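PDB 2B9U: hypothetical dTDP-4-dehydrorhamnose 3,5-epimerase from Sulfolobus tokodaii, which probably catalyses the epimerisation at C3' and C5' of dTDP-4-dehydro-6-deoxyglucose that yields dTDP-4-dehydro-beta-L-rhamnose, a step in the making of dTDP-L-rhamnose. Local coordinates for residues A[6-9]-A[10-14]; A[110-113]-A[114-118]. One frame throughout, in Å; residues are numbered along the deposited sequence.

Contact 1. Residues A[6-9]-A[10-14]; sequences ENLG and MGIIL
Glu6 and Leu14 face each other as an antiparallel hydrogen-bonded pair in the hairpin made by residues 6-14. Glu6 N gives its proton to Leu14 O at 2.9 Å, and Leu14 N returns one to Glu6 O at 2.8 Å, both nearly straight and in the carbonyl plane. Nearer the turn, Leu8 N reaches Ile12 O at 2.9 Å from a position tilted off that plane. A water also donates to Ile12 O, so two donors grip this oxygen. The type I' turn from Gly9 to Ile12 closes on Ile12 N and Gly9 O at 3.0 Å, with the donor well above the carbonyl plane. Both inner positions of such a turn need positive phi: Gly11 takes this up easily, and Met10 accepts it at 66°.

Apolar contacts lie on one side of the ladder. Leu8 crosses Leu14 at a slant, Leu8 CD1 lying 4.0 Å from Leu14 CB, while Leu8 CB meets Ile12 CG2 at 4.2 Å. With Ile12 CG1 beside the backbone N (chi1 -54°), CG2 falls anti to that N and is set toward Leu8. Branched aliphatic residues suit this side, where Val98 and Leu110 continue the packing.

The charged end of Glu6 extends alongside Leu14, Glu6 OE1 lying 4.1 Å from Leu14 CD2, and OE2 forms a salt bridge with Lys16. Glu6 thus lends its aliphatic stem to the partly exposed margin and keeps its charge paired. The chemistry implies a hairpin whose pairing comes from main-chain bonds, with the leucine and isoleucine side chains joining it to the interior.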
ATOM      1  N   GLU A   6       2.733 -14.906 -12.987  1.00 31.03           N
ATOM      2  CA  GLU A   6       1.967 -15.924 -13.701  1.00 31.36           C
ATOM      3  C   GLU A   6       0.819 -15.317 -14.505  1.00 31.11           C
ATOM      4  O   GLU A   6      -0.027 -14.610 -13.952  1.00 29.87           O
ATOM      5  CB  GLU A   6       1.418 -16.980 -12.737  1.00 31.27           C
ATOM      6  CG  GLU A   6       2.405 -17.360 -11.638  1.00 33.37           C
ATOM      7  CD  GLU A   6       2.060 -18.645 -10.897  1.00 34.72           C
ATOM      8  OE1 GLU A   6       0.867 -19.011 -10.826  1.00 35.69           O
ATOM      9  OE2 GLU A   6       3.010 -19.278 -10.368  1.00 38.05           O
ATOM     10  N   ASN A   7       0.799 -15.613 -15.810  1.00 31.11           N
ATOM     11  CA  ASN A   7      -0.291 -15.223 -16.699  1.00 31.07           C
ATOM     12  C   ASN A   7      -1.542 -16.018 -16.399  1.00 30.61           C
ATOM     13  O   ASN A   7      -1.543 -17.242 -16.528  1.00 30.57           O
ATOM     14  CB  ASN A   7       0.066 -15.484 -18.171  1.00 32.11           C
ATOM     15  CG  ASN A   7       1.278 -14.712 -18.636  1.00 34.64           C
ATOM     16  OD1 ASN A   7       2.061 -14.199 -17.827  1.00 36.40           O
ATOM     17  ND2 ASN A   7       1.454 -14.639 -19.960  1.00 36.41           N
ATOM     18  N   LEU A   8      -2.621 -15.328 -16.053  1.00 29.94           N
ATOM     19  CA  LEU A   8      -3.895 -16.001 -15.803  1.00 29.53           C
ATOM     20  C   LEU A   8      -4.864 -15.916 -16.989  1.00 29.20           C
ATOM     21  O   LEU A   8      -6.001 -16.385 -16.914  1.00 29.03           O
ATOM     22  CB  LEU A   8      -4.543 -15.487 -14.508  1.00 29.12           C
ATOM     23  CG  LEU A   8      -3.719 -15.516 -13.202  1.00 29.62           C
ATOM     24  CD1 LEU A   8      -4.615 -15.182 -12.039  1.00 29.16           C
ATOM     25  CD2 LEU A   8      -3.002 -16.855 -12.920  1.00 29.41           C
ATOM     26  N   GLY A   9      -4.398 -15.334 -18.092  1.00 29.75           N
ATOM     27  CA  GLY A   9      -5.232 -15.123 -19.268  1.00 29.46           C
ATOM     28  C   GLY A   9      -5.695 -13.688 -19.415  1.00 29.70           C
ATOM     29  O   GLY A   9      -5.934 -13.001 -18.420  1.00 29.65           O
ATOM     30  N   MET A  10      -5.805 -13.240 -20.667  1.00 29.74           N
ATOM     31  CA  MET A  10      -6.440 -11.956 -21.053  1.00 29.71           C
ATOM     32  C   MET A  10      -5.712 -10.702 -20.567  1.00 29.10           C
ATOM     33  O   MET A  10      -6.292  -9.626 -20.561  1.00 29.16           O
ATOM     34  CB  MET A  10      -7.914 -11.865 -20.603  1.00 29.99           C
ATOM     35  CG  MET A  10      -8.758 -13.117 -20.663  1.00 32.29           C
ATOM     36  SD  MET A  10     -10.434 -12.734 -20.083  1.00 36.70           S
ATOM     37  CE  MET A  10     -10.402 -13.359 -18.409  1.00 34.85           C
ATOM     38  N   GLY A  11      -4.459 -10.840 -20.147  1.00 28.99           N
ATOM     39  CA  GLY A  11      -3.703  -9.719 -19.593  1.00 28.42           C
ATOM     40  C   GLY A  11      -3.682  -9.653 -18.072  1.00 28.29           C
ATOM     41  O   GLY A  11      -3.050  -8.768 -17.491  1.00 28.27           O
ATOM     42  N   ILE A  12      -4.359 -10.603 -17.429  1.00 28.24           N
ATOM     43  CA  ILE A  12      -4.424 -10.686 -15.961  1.00 27.61           C
ATOM     44  C   ILE A  12      -3.174 -11.433 -15.501  1.00 27.46           C
ATOM     45  O   ILE A  12      -2.813 -12.469 -16.082  1.00 27.26           O
ATOM     46  CB  ILE A  12      -5.723 -11.424 -15.473  1.00 27.75           C
ATOM     47  CG1 ILE A  12      -6.993 -10.785 -16.059  1.00 27.63           C
ATOM     48  CG2 ILE A  12      -5.795 -11.522 -13.930  1.00 27.32           C
ATOM     49  CD1 ILE A  12      -7.346  -9.430 -15.494  1.00 29.77           C
ATOM     50  N   ILE A  13      -2.511 -10.900 -14.472  1.00 26.24           N
ATOM     51  CA  ILE A  13      -1.258 -11.450 -14.001  1.00 25.32           C
ATOM     52  C   ILE A  13      -1.300 -11.630 -12.489  1.00 25.49           C
ATOM     53  O   ILE A  13      -1.718 -10.729 -11.759  1.00 24.34           O
ATOM     54  CB  ILE A  13      -0.041 -10.560 -14.392  1.00 25.99           C
ATOM     55  CG1 ILE A  13       0.066 -10.420 -15.925  1.00 26.07           C
ATOM     56  CG2 ILE A  13       1.245 -11.156 -13.839  1.00 23.82           C
ATOM     57  CD1 ILE A  13       1.261  -9.631 -16.420  1.00 27.98           C
ATOM     58  N   LEU A  14      -0.883 -12.808 -12.028  1.00 24.88           N
ATOM     59  CA  LEU A  14      -0.730 -13.043 -10.593  1.00 24.76           C
ATOM     60  C   LEU A  14       0.720 -12.784 -10.219  1.00 23.96           C
ATOM     61  O   LEU A  14       1.633 -13.304 -10.871  1.00 24.40           O
ATOM     62  CB  LEU A  14      -1.149 -14.475 -10.205  1.00 25.09           C
ATOM     63  CG  LEU A  14      -1.103 -14.712  -8.689  1.00 23.89           C
ATOM     64  CD1 LEU A  14      -2.506 -14.708  -8.095  1.00 25.47           C
ATOM     65  CD2 LEU A  14      -0.351 -15.990  -8.372  1.00 23.58           C
TER
HETATM   66  O   HOH W   1      -2.142 -12.940 -18.621  1.00 34.32           O

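Contact 2. Residues A[110-113]-A[114-118]; sequences LWIP and PGFAH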
ATOM      1  N   LEU A 110      -2.971  -9.529  -7.689  1.00 24.46           N
ATOM      2  CA  LEU A 110      -3.511  -9.648  -9.039  1.00 24.85           C
ATOM      3  C   LEU A 110      -3.356  -8.300  -9.700  1.00 24.64           C
ATOM      4  O   LEU A 110      -3.854  -7.275  -9.171  1.00 24.11           O
ATOM      5  CB  LEU A 110      -5.009  -9.927  -8.990  1.00 25.22           C
ATOM      6  CG  LEU A 110      -5.716 -11.163  -9.521  1.00 27.58           C
ATOM      7  CD1 LEU A 110      -7.019 -10.690 -10.141  1.00 26.71           C
ATOM      8  CD2 LEU A 110      -4.886 -11.961 -10.520  1.00 25.47           C
ATOM      9  N   TRP A 111      -2.694  -8.298 -10.857  1.00 24.48           N
ATOM     10  CA  TRP A 111      -2.692  -7.138 -11.746  1.00 24.03           C
ATOM     11  C   TRP A 111      -3.825  -7.281 -12.747  1.00 24.25           C
ATOM     12  O   TRP A 111      -3.944  -8.308 -13.453  1.00 23.62           O
ATOM     13  CB  TRP A 111      -1.354  -6.970 -12.449  1.00 24.04           C
ATOM     14  CG  TRP A 111      -1.423  -6.206 -13.779  1.00 23.57           C
ATOM     15  CD1 TRP A 111      -1.284  -6.736 -15.035  1.00 24.02           C
ATOM     16  CD2 TRP A 111      -1.640  -4.793 -13.963  1.00 23.64           C
ATOM     17  NE1 TRP A 111      -1.402  -5.747 -15.986  1.00 24.34           N
ATOM     18  CE2 TRP A 111      -1.633  -4.548 -15.357  1.00 24.52           C
ATOM     19  CE3 TRP A 111      -1.857  -3.714 -13.087  1.00 23.39           C
ATOM     20  CZ2 TRP A 111      -1.796  -3.265 -15.895  1.00 25.26           C
ATOM     21  CZ3 TRP A 111      -2.039  -2.430 -13.634  1.00 23.12           C
ATOM     22  CH2 TRP A 111      -2.005  -2.224 -15.021  1.00 23.34           C
ATOM     23  N   ILE A 112      -4.666  -6.250 -12.774  1.00 24.03           N
ATOM     24  CA  ILE A 112      -5.855  -6.184 -13.608  1.00 24.10           C
ATOM     25  C   ILE A 112      -5.757  -4.935 -14.518  1.00 24.83           C
ATOM     26  O   ILE A 112      -5.999  -3.805 -14.070  1.00 24.72           O
ATOM     27  CB  ILE A 112      -7.156  -6.093 -12.773  1.00 23.90           C
ATOM     28  CG1 ILE A 112      -7.215  -7.182 -11.686  1.00 22.55           C
ATOM     29  CG2 ILE A 112      -8.398  -6.121 -13.703  1.00 23.90           C
ATOM     30  CD1 ILE A 112      -8.390  -7.039 -10.753  1.00 22.05           C
ATOM     31  N   PRO A 113      -5.428  -5.146 -15.802  1.00 25.20           N
ATOM     32  CA  PRO A 113      -5.267  -4.060 -16.786  1.00 25.52           C
ATOM     33  C   PRO A 113      -6.598  -3.376 -17.093  1.00 25.95           C
ATOM     34  O   PRO A 113      -7.640  -3.909 -16.732  1.00 25.62           O
ATOM     35  CB  PRO A 113      -4.720  -4.787 -18.030  1.00 25.46           C
ATOM     36  CG  PRO A 113      -5.143  -6.190 -17.881  1.00 25.59           C
ATOM     37  CD  PRO A 113      -5.216  -6.480 -16.399  1.00 25.00           C
ATOM     38  N   PRO A 114      -6.574  -2.176 -17.722  1.00 26.99           N
ATOM     39  CA  PRO A 114      -7.841  -1.551 -18.146  1.00 27.24           C
ATOM     40  C   PRO A 114      -8.689  -2.432 -19.070  1.00 27.67           C
ATOM     41  O   PRO A 114      -8.156  -3.261 -19.799  1.00 28.32           O
ATOM     42  CB  PRO A 114      -7.385  -0.301 -18.907  1.00 27.42           C
ATOM     43  CG  PRO A 114      -6.041   0.011 -18.389  1.00 26.72           C
ATOM     44  CD  PRO A 114      -5.409  -1.321 -18.034  1.00 27.05           C
ATOM     45  N   GLY A 115     -10.003  -2.239 -19.042  1.00 28.00           N
ATOM     46  CA  GLY A 115     -10.915  -3.054 -19.833  1.00 28.25           C
ATOM     47  C   GLY A 115     -11.599  -4.174 -19.064  1.00 28.60           C
ATOM     48  O   GLY A 115     -12.369  -4.928 -19.652  1.00 28.04           O
ATOM     49  N   PHE A 116     -11.308  -4.283 -17.754  1.00 28.19           N
ATOM     50  CA  PHE A 116     -11.945  -5.274 -16.873  1.00 27.60           C
ATOM     51  C   PHE A 116     -12.756  -4.625 -15.770  1.00 26.98           C
ATOM     52  O   PHE A 116     -12.416  -3.546 -15.308  1.00 26.80           O
ATOM     53  CB  PHE A 116     -10.893  -6.175 -16.200  1.00 27.97           C
ATOM     54  CG  PHE A 116     -10.244  -7.154 -17.129  1.00 28.82           C
ATOM     55  CD1 PHE A 116      -9.206  -6.753 -17.966  1.00 29.12           C
ATOM     56  CD2 PHE A 116     -10.666  -8.482 -17.160  1.00 28.60           C
ATOM     57  CE1 PHE A 116      -8.612  -7.666 -18.840  1.00 30.95           C
ATOM     58  CE2 PHE A 116     -10.074  -9.405 -18.020  1.00 29.42           C
ATOM     59  CZ  PHE A 116      -9.047  -8.999 -18.858  1.00 30.06           C
ATOM     60  N   ALA A 117     -13.812  -5.311 -15.330  1.00 26.31           N
ATOM     61  CA  ALA A 117     -14.533  -4.930 -14.128  1.00 25.61           C
ATOM     62  C   ALA A 117     -14.041  -5.759 -12.937  1.00 25.17           C
ATOM     63  O   ALA A 117     -13.998  -6.984 -13.014  1.00 24.84           O
ATOM     64  CB  ALA A 117     -16.037  -5.140 -14.326  1.00 25.55           C
ATOM     65  N   HIS A 118     -13.706  -5.091 -11.833  1.00 24.09           N
ATOM     66  CA  HIS A 118     -13.140  -5.765 -10.659  1.00 23.68           C
ATOM     67  C   HIS A 118     -14.108  -5.861  -9.469  1.00 23.35           C
ATOM     68  O   HIS A 118     -14.773  -4.911  -9.113  1.00 23.68           O
ATOM     69  CB  HIS A 118     -11.811  -5.097 -10.234  1.00 23.39           C
ATOM     70  CG  HIS A 118     -11.361  -5.466  -8.847  1.00 23.31           C
ATOM     71  ND1 HIS A 118     -11.286  -4.551  -7.821  1.00 22.75           N
ATOM     72  CD2 HIS A 118     -11.000  -6.655  -8.313  1.00 22.39           C
ATOM     73  CE1 HIS A 118     -10.895  -5.156  -6.716  1.00 22.18           C
ATOM     74  NE2 HIS A 118     -10.710  -6.434  -6.989  1.00 22.81           N
TER
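From Ile112 to Phe116 the chain leaves one strand, bends through Pro113, Pro114 and Gly115, and enters the next with no hydrogen bond between segments 110-113 and 114-118. The rings of Pro113 and Pro114 restrict phi to a narrow range and so limit the bend's freedom, whereas Gly115 adopts a positive phi of 100° that a side chain would oppose.

Ile112 fills the inside of the bend with both of its branches. Ile112 CG2 meets Phe116 CB at 3.5 Å. Ile112 CD1 reaches His118 CD2 at 3.6 Å, and the side chains of Ile112 and His118 cross at about a right angle. With CG1 beside the backbone N (chi1 -50°) and CD1 extended beyond it (chi2 174°), a single isoleucine can serve both residues. His118 NE2 is hydrogen-bonded to Asp82, which would help fix the rotation of the imidazole, while Ile112 CD1 comes obliquely to the ring at CD2 and CG.

Pro113 meets Phe116 in two ways. Pro113 O lies at the edge of the Phe116 ring, near its plane and 3.5 Å from Phe116 CD1, where the weakly positive ring hydrogens suit an oxygen. Pro113 CG lies 3.9 Å from Phe116 CE1, and the rigid proline ring gives the aromatic a firm apolar neighbour. Ile12 and Ala84 also touch the buried phenyl. Replacing Phe116 by an alanine would probably leave Pro113 CG and its carbonyl oxygen without their ring neighbour and open a gap beside Ile12.

Strand 109-112 belongs to one sheet and strand 116-122 to the other, so this proline-rich bend is a sheet-to-sheet connection, characteristic of the flattened, jelly-roll-like barrel of the cupin-type RmlC epimerases.

How the contacts relate
Following the chain from the N terminus, contact 1 closes a tight hairpin between strands 3-9 and 12-22 before contact 2 opens, about a hundred residues later, at the bend from strand 109-112 to strand 116-122. The two are in series, neither enclosing nor crossing the other, yet their centres lie about 10 Å apart. Strands 12-22 and 109-112 are antiparallel neighbours, joined by a probable hydrogen bond between Ile13 O and Trp111 N at 2.8 Å. Ile12 CG2 packs on Leu110 CD2, and the hairpin's Met10 O approaches Phe116 CZ. Contact 1 therefore pairs two strands of one sheet, while contact 2 carries the chain from that sheet into the other.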